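Local coordinates for structural protein ORF273 (Acidianus two-tailed virus, PDB 4ART) that is a virion structural protein of an archaeal virus, stable to heat and acid, whose precise role in the particle is not established, at residues I116-L121 / L169-V175; L137-A143 / A156-I162. One frame throughout, in Å; residues are numbered along the deposited sequence.

Interaction 1 (I116-L121 / L169-V175); sequences ILKFYL and LRIPQIV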
loop_
_atom_site.group_PDB
_atom_site.type_symbol
_atom_site.label_atom_id
_atom_site.label_comp_id
_atom_site.label_asym_id
_atom_site.label_seq_id
_atom_site.Cartn_x
_atom_site.Cartn_y
_atom_site.Cartn_z
ATOM N N ILE A 116 -14.468 -0.896 2.238
ATOM C CA ILE A 116 -15.695 -0.070 2.436
ATOM C C ILE A 116 -16.814 -0.493 1.512
ATOM O O ILE A 116 -17.962 -0.576 1.940
ATOM C CB ILE A 116 -15.449 1.466 2.343
ATOM C CG1 ILE A 116 -14.251 1.868 3.114
ATOM C CG2 ILE A 116 -16.681 2.364 2.663
ATOM C CD1 ILE A 116 -13.387 2.365 2.172
ATOM N N LEU A 117 -16.483 -0.750 0.248
ATOM C CA LEU A 117 -17.461 -1.219 -0.721
ATOM C C LEU A 117 -18.023 -2.577 -0.267
ATOM O O LEU A 117 -19.238 -2.742 -0.262
ATOM C CB LEU A 117 -16.802 -1.362 -2.103
ATOM C CG LEU A 117 -17.752 -1.772 -3.223
ATOM C CD1 LEU A 117 -18.859 -0.737 -3.416
ATOM C CD2 LEU A 117 -17.002 -2.059 -4.512
ATOM N N LYS A 118 -17.143 -3.533 0.118
ATOM C CA LYS A 118 -17.545 -4.860 0.599
ATOM C C LYS A 118 -18.460 -4.707 1.826
ATOM O O LYS A 118 -19.549 -5.275 1.860
ATOM C CB LYS A 118 -16.304 -5.705 0.953
ATOM C CG LYS A 118 -16.602 -7.025 1.669
ATOM C CD LYS A 118 -15.341 -7.850 1.917
ATOM C CE LYS A 118 -14.570 -7.484 3.144
ATOM N NZ LYS A 118 -13.235 -8.139 3.152
ATOM N N PHE A 119 -18.013 -3.931 2.809
ATOM C CA PHE A 119 -18.744 -3.661 4.046
ATOM C C PHE A 119 -20.109 -3.001 3.765
ATOM O O PHE A 119 -21.094 -3.449 4.331
ATOM C CB PHE A 119 -17.883 -2.831 5.024
ATOM C CG PHE A 119 -16.561 -3.460 5.480
ATOM C CD1 PHE A 119 -16.379 -4.835 5.466
ATOM C CD2 PHE A 119 -15.525 -2.670 5.990
ATOM C CE1 PHE A 119 -15.174 -5.413 5.937
ATOM C CE2 PHE A 119 -14.319 -3.259 6.453
ATOM C CZ PHE A 119 -14.156 -4.618 6.417
ATOM N N TYR A 120 -20.182 -2.006 2.847
ATOM C CA TYR A 120 -21.460 -1.354 2.493
ATOM C C TYR A 120 -22.392 -2.341 1.818
ATOM O O TYR A 120 -23.553 -2.442 2.220
ATOM C CB TYR A 120 -21.279 -0.094 1.598
ATOM C CG TYR A 120 -22.605 0.414 1.041
ATOM C CD1 TYR A 120 -23.413 1.273 1.785
ATOM C CD2 TYR A 120 -23.083 -0.022 -0.198
ATOM C CE1 TYR A 120 -24.669 1.673 1.319
ATOM C CE2 TYR A 120 -24.321 0.398 -0.691
ATOM C CZ TYR A 120 -25.113 1.244 0.072
ATOM O OH TYR A 120 -26.344 1.633 -0.411
ATOM N N LEU A 121 -21.901 -3.054 0.766
ATOM C CA LEU A 121 -22.708 -4.025 0.035
ATOM C C LEU A 121 -23.364 -5.047 0.949
ATOM O O LEU A 121 -24.568 -5.268 0.858
ATOM C CB LEU A 121 -21.900 -4.716 -1.064
ATOM C CG LEU A 121 -21.562 -3.883 -2.312
ATOM C CD1 LEU A 121 -20.543 -4.591 -3.148
ATOM C CD2 LEU A 121 -22.795 -3.557 -3.154
ATOM N N LEU A 169 -18.284 8.693 -0.279
ATOM C CA LEU A 169 -17.629 8.081 -1.428
ATOM C C LEU A 169 -18.620 7.877 -2.564
ATOM O O LEU A 169 -18.230 7.414 -3.641
ATOM C CB LEU A 169 -16.968 6.734 -1.026
ATOM C CG LEU A 169 -15.641 6.844 -0.285
ATOM C CD1 LEU A 169 -15.258 5.502 0.358
ATOM C CD2 LEU A 169 -14.530 7.383 -1.227
ATOM N N ARG A 170 -19.906 8.203 -2.324
ATOM C CA ARG A 170 -21.055 8.098 -3.244
ATOM C C ARG A 170 -21.349 6.643 -3.592
ATOM O O ARG A 170 -22.053 6.363 -4.573
ATOM C CB ARG A 170 -20.907 8.970 -4.514
ATOM C CG ARG A 170 -20.800 10.485 -4.267
ATOM C CD ARG A 170 -20.731 11.274 -5.567
ATOM N NE ARG A 170 -21.960 11.157 -6.366
ATOM C CZ ARG A 170 -22.093 10.408 -7.461
ATOM N NH1 ARG A 170 -21.066 9.694 -7.918
ATOM N NH2 ARG A 170 -23.251 10.367 -8.106
ATOM N N ILE A 171 -20.852 5.721 -2.754
ATOM C CA ILE A 171 -21.072 4.293 -2.937
ATOM C C ILE A 171 -22.566 3.940 -3.076
ATOM O O ILE A 171 -22.875 3.209 -4.014
ATOM C CB ILE A 171 -20.267 3.421 -1.938
ATOM C CG1 ILE A 171 -18.773 3.421 -2.305
ATOM C CG2 ILE A 171 -20.801 1.991 -1.890
ATOM C CD1 ILE A 171 -17.813 2.939 -1.230
ATOM N N PRO A 172 -23.517 4.438 -2.231
ATOM C CA PRO A 172 -24.930 4.042 -2.398
ATOM C C PRO A 172 -25.533 4.369 -3.757
ATOM O O PRO A 172 -26.237 3.521 -4.316
ATOM C CB PRO A 172 -25.639 4.791 -1.265
ATOM C CG PRO A 172 -24.577 4.972 -0.237
ATOM C CD PRO A 172 -23.370 5.302 -1.048
ATOM N N GLN A 173 -25.244 5.589 -4.290
ATOM C CA GLN A 173 -25.712 6.066 -5.605
ATOM C C GLN A 173 -25.147 5.215 -6.739
ATOM O O GLN A 173 -25.880 4.902 -7.672
ATOM C CB GLN A 173 -25.316 7.535 -5.847
ATOM C CG GLN A 173 -25.866 8.503 -4.832
ATOM C CD GLN A 173 -24.886 8.842 -3.739
ATOM O OE1 GLN A 173 -24.342 7.968 -3.046
ATOM N NE2 GLN A 173 -24.765 10.144 -3.459
ATOM N N ILE A 174 -23.840 4.873 -6.676
ATOM C CA ILE A 174 -23.164 4.049 -7.709
ATOM C C ILE A 174 -23.689 2.602 -7.713
ATOM O O ILE A 174 -23.898 2.046 -8.794
ATOM C CB ILE A 174 -21.604 4.167 -7.658
ATOM C CG1 ILE A 174 -21.155 5.657 -7.788
ATOM C CG2 ILE A 174 -20.942 3.291 -8.726
ATOM C CD1 ILE A 174 -19.655 6.002 -7.374
ATOM N N VAL A 175 -23.935 2.016 -6.501
ATOM C CA VAL A 175 -24.487 0.666 -6.294
ATOM C C VAL A 175 -25.912 0.664 -6.833
ATOM O O VAL A 175 -26.273 -0.268 -7.523
ATOM C CB VAL A 175 -24.395 0.196 -4.802
ATOM C CG1 VAL A 175 -25.245 -1.031 -4.535
ATOM C CG2 VAL A 175 -22.952 -0.083 -4.403
HETATM O O HOH W 1 -27.486 1.352 -2.848
#

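Interaction 2 (L137-A143 / A156-I162); sequences LKYYIHA and AVNIYDI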
loop_
_atom_site.group_PDB
_atom_site.type_symbol
_atom_site.label_atom_id
_atom_site.label_comp_id
_atom_site.label_asym_id
_atom_site.label_seq_id
_atom_site.Cartn_x
_atom_site.Cartn_y
_atom_site.Cartn_z
ATOM N N LEU A 137 -21.579 -4.901 10.742
ATOM C CA LEU A 137 -20.376 -4.107 10.896
ATOM C C LEU A 137 -20.747 -2.625 10.858
ATOM O O LEU A 137 -21.368 -2.163 9.901
ATOM C CB LEU A 137 -19.470 -4.469 9.729
ATOM C CG LEU A 137 -18.030 -4.074 9.786
ATOM C CD1 LEU A 137 -17.346 -4.576 10.997
ATOM C CD2 LEU A 137 -17.340 -4.678 8.672
ATOM N N LYS A 138 -20.397 -1.885 11.909
ATOM C CA LYS A 138 -20.710 -0.453 11.963
ATOM C C LYS A 138 -19.448 0.394 11.754
ATOM O O LYS A 138 -19.508 1.441 11.108
ATOM C CB LYS A 138 -21.381 -0.101 13.294
ATOM C CG LYS A 138 -21.971 1.316 13.350
ATOM C CD LYS A 138 -22.691 1.559 14.656
ATOM C CE LYS A 138 -23.165 2.977 14.837
ATOM N NZ LYS A 138 -24.452 3.217 14.132
ATOM N N TYR A 139 -18.302 -0.060 12.294
ATOM C CA TYR A 139 -17.075 0.721 12.260
ATOM C C TYR A 139 -15.884 0.104 11.607
ATOM O O TYR A 139 -15.665 -1.106 11.670
ATOM C CB TYR A 139 -16.676 1.136 13.687
ATOM C CG TYR A 139 -17.675 2.042 14.384
ATOM C CD1 TYR A 139 -17.685 3.408 14.146
ATOM C CD2 TYR A 139 -18.556 1.537 15.339
ATOM C CE1 TYR A 139 -18.572 4.253 14.819
ATOM C CE2 TYR A 139 -19.456 2.369 16.012
ATOM C CZ TYR A 139 -19.464 3.729 15.744
ATOM O OH TYR A 139 -20.346 4.579 16.383
ATOM N N TYR A 140 -15.093 0.975 10.982
ATOM C CA TYR A 140 -13.802 0.628 10.439
ATOM C C TYR A 140 -12.783 1.375 11.302
ATOM O O TYR A 140 -12.888 2.589 11.476
ATOM C CB TYR A 140 -13.648 0.983 8.940
ATOM C CG TYR A 140 -12.193 0.887 8.503
ATOM C CD1 TYR A 140 -11.621 -0.331 8.185
ATOM C CD2 TYR A 140 -11.362 2.008 8.523
ATOM C CE1 TYR A 140 -10.263 -0.431 7.860
ATOM C CE2 TYR A 140 -10.005 1.918 8.228
ATOM C CZ TYR A 140 -9.461 0.702 7.880
ATOM O OH TYR A 140 -8.127 0.683 7.539
ATOM N N ILE A 141 -11.817 0.639 11.863
ATOM C CA ILE A 141 -10.815 1.249 12.755
ATOM C C ILE A 141 -9.412 1.087 12.184
ATOM O O ILE A 141 -8.994 -0.014 11.844
ATOM C CB ILE A 141 -10.920 0.699 14.215
ATOM C CG1 ILE A 141 -12.351 0.844 14.764
ATOM C CG2 ILE A 141 -9.890 1.346 15.130
ATOM C CD1 ILE A 141 -12.580 0.254 16.195
ATOM N N HIS A 142 -8.696 2.196 12.090
ATOM C CA HIS A 142 -7.318 2.203 11.646
ATOM C C HIS A 142 -6.462 2.614 12.812
ATOM O O HIS A 142 -6.614 3.732 13.309
ATOM C CB HIS A 142 -7.117 3.144 10.447
ATOM C CG HIS A 142 -5.735 3.043 9.830
ATOM N ND1 HIS A 142 -5.223 4.065 9.078
ATOM C CD2 HIS A 142 -4.827 2.021 9.828
ATOM C CE1 HIS A 142 -4.018 3.670 8.673
ATOM N NE2 HIS A 142 -3.729 2.454 9.098
ATOM N N ALA A 143 -5.639 1.671 13.313
ATOM C CA ALA A 143 -4.715 1.893 14.426
ATOM C C ALA A 143 -3.318 2.011 13.863
ATOM O O ALA A 143 -2.936 1.204 13.030
ATOM C CB ALA A 143 -4.789 0.754 15.430
ATOM N N ALA A 156 -2.138 5.794 17.633
ATOM C CA ALA A 156 -3.240 6.635 17.201
ATOM C C ALA A 156 -4.323 5.702 16.691
ATOM O O ALA A 156 -4.044 4.771 15.940
ATOM C CB ALA A 156 -2.809 7.589 16.109
ATOM N N VAL A 157 -5.533 5.885 17.187
ATOM C CA VAL A 157 -6.657 5.038 16.811
ATOM C C VAL A 157 -7.663 5.975 16.118
ATOM O O VAL A 157 -8.109 6.952 16.732
ATOM C CB VAL A 157 -7.292 4.339 18.045
ATOM C CG1 VAL A 157 -8.442 3.422 17.625
ATOM C CG2 VAL A 157 -6.262 3.587 18.892
ATOM N N ASN A 158 -8.007 5.664 14.861
ATOM C CA ASN A 158 -8.972 6.407 14.024
ATOM C C ASN A 158 -10.203 5.557 13.776
ATOM O O ASN A 158 -10.096 4.503 13.174
ATOM C CB ASN A 158 -8.330 6.806 12.671
ATOM C CG ASN A 158 -7.275 7.873 12.831
ATOM O OD1 ASN A 158 -7.457 8.833 13.537
ATOM N ND2 ASN A 158 -6.039 7.577 12.497
ATOM N N ILE A 159 -11.373 6.032 14.219
ATOM C CA ILE A 159 -12.637 5.323 14.084
ATOM C C ILE A 159 -13.535 5.968 13.040
ATOM O O ILE A 159 -13.962 7.110 13.193
ATOM C CB ILE A 159 -13.313 5.151 15.469
ATOM C CG1 ILE A 159 -12.355 4.432 16.454
ATOM C CG2 ILE A 159 -14.606 4.405 15.312
ATOM C CD1 ILE A 159 -12.710 4.576 17.854
ATOM N N TYR A 160 -13.876 5.197 12.003
ATOM C CA TYR A 160 -14.734 5.663 10.904
ATOM C C TYR A 160 -16.042 4.914 10.950
ATOM O O TYR A 160 -16.051 3.698 11.096
ATOM C CB TYR A 160 -14.058 5.370 9.538
ATOM C CG TYR A 160 -12.699 6.014 9.348
ATOM C CD1 TYR A 160 -11.540 5.387 9.794
ATOM C CD2 TYR A 160 -12.575 7.275 8.759
ATOM C CE1 TYR A 160 -10.293 5.992 9.656
ATOM C CE2 TYR A 160 -11.335 7.878 8.596
ATOM C CZ TYR A 160 -10.198 7.240 9.058
ATOM O OH TYR A 160 -8.978 7.829 8.860
ATOM N N ASP A 161 -17.128 5.626 10.749
ATOM C CA ASP A 161 -18.475 5.070 10.628
ATOM C C ASP A 161 -18.563 4.637 9.163
ATOM O O ASP A 161 -18.416 5.476 8.278
ATOM C CB ASP A 161 -19.541 6.152 10.935
ATOM C CG ASP A 161 -20.967 5.637 10.789
ATOM O OD1 ASP A 161 -21.507 5.696 9.681
ATOM O OD2 ASP A 161 -21.510 5.127 11.761
ATOM N N ILE A 162 -18.792 3.348 8.907
ATOM C CA ILE A 162 -18.821 2.789 7.550
ATOM C C ILE A 162 -19.893 3.411 6.642
ATOM O O ILE A 162 -19.583 3.736 5.505
ATOM C CB ILE A 162 -18.809 1.213 7.567
ATOM C CG1 ILE A 162 -17.472 0.697 8.187
ATOM C CG2 ILE A 162 -19.066 0.617 6.155
ATOM C CD1 ILE A 162 -17.426 -0.728 8.545
HETATM O O HOH W 2 -23.588 3.727 11.540
HETATM O O HOH W 3 -20.937 6.599 14.654
HETATM O O HOH W 4 -6.540 6.994 9.861
#

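Interaction 1 (I116-L121 / L169-V175)
Leu117 and Ile171 bring two helices together, their segment axes 11.1 Å apart at closest approach and crossing at -70°. This is apolar helix-helix packing between helix 113-123 and the start of helix 171-179. That second helix follows a Schellman motif at Arg170, whose positive phi (65°) ends the preceding helix; the same residue is the N-cap of the next.

Ile171 fills the centre. Its CG2 lies 3.7 Å from Leu117 CD1 and 3.5 Å from Tyr120 CD2. Its CD1, on the other branch, reaches Ile116 CG2. Ile116 also crosses Leu169 at about a right angle, with CD1 of each in touch. At the far end both methyls of Val175 meet Leu121 CD2. Phe191 of helix 188-201 packs on Leu117 and Leu121.

Tyr120 reaches across from helix 113-123. Its CG stands anti to the backbone N (chi1 170°), which sends the ring out past Ile171 and Val175 to Pro172. Pro172 CG sits 3.6 Å from Tyr120 CE1. The phenol oxygen is held by a water in the plane of the ring. That water lies 2.7 Å from Tyr120 OH and donates a hydrogen bond to Pro172 O at 2.9 Å.

Interaction 2 (L137-A143 / A156-I162)
Tyr140 and Tyr160 form a hydrogen-bonded pair in an antiparallel beta hairpin, strands 139-146 and 154-161, at the middle of the seven-stranded mixed sheet. Their backbones exchange two bonds: Tyr140 N to Tyr160 O at 2.9 Å, and Tyr160 N to Tyr140 O at 2.8 Å. His142 and Asn158 repeat the pattern. One further bond, nearly straight at 172°, runs from Ile162 N to Lys138 O, where the second strand passes into helix 162-168. At the non-hydrogen-bonded positions the CA-H groups of Tyr139, Ile141 and Ala143 contact Tyr160 O, Asn158 O and Ala156 O. On its other edge, strand 139-146 bonds to strand 87-96.

One face carries Tyr140, His142, Asn158 and Tyr160. The two tyrosines lie side by side and point the same way, with Tyr160 CD1 at the edge of the Tyr140 ring, 3.6 Å from CD2. Their polar ends have separate partners. Tyr140 OH bonds to Glu92, and Tyr160 OH to a water that also makes a weak bond to His142 ND1. His142 NE2 is taken by Asp94, and Asn158 OD1 by Gln248.

The other face holds Tyr139, Ile141, Ala143, Val157, Ile159 and Asp161. Ile159 CG2 presses on Tyr139 CD1, and helix 23-44 covers both residues. Asp161 uses OD1 to cap the helix at Ser164 N. Its OD2 accepts from two waters; one of them, at a long 3.3 Å from Asp161 OD2, is also bound to Tyr139 OH. With CG anti to the backbone N (chi1 178°), the carboxylate is also brought near Lys138. Lys138 NZ stays 4.2 Å from Asp161 OD2, beyond a salt bridge, and the other water joins them: it accepts from NZ at 2.8 Å.

After helix 23-44, the first three strands of the sheet and two further helices, the chain reaches helix 113-123, which supplies residues 116-121 of interaction 1. It then enters strand 139-146, turns, and returns along strand 154-161, so interaction 2 closes the short hairpin loop. Helix 162-168 follows directly, and residues 169-175 come back to helix 113-123. Interaction 1 thus closes a longer loop that contains the whole of interaction 2. The two centres are 16 Å apart, yet the contacts meet. Phe119 packs against both Leu137 and Ile162: Phe119 CD1 is 3.4 Å from Leu137 CD2. Interaction 2 lies within the central sheet, interaction 1 joins helices 113-123 and 171-179, and Phe119 ties the two together.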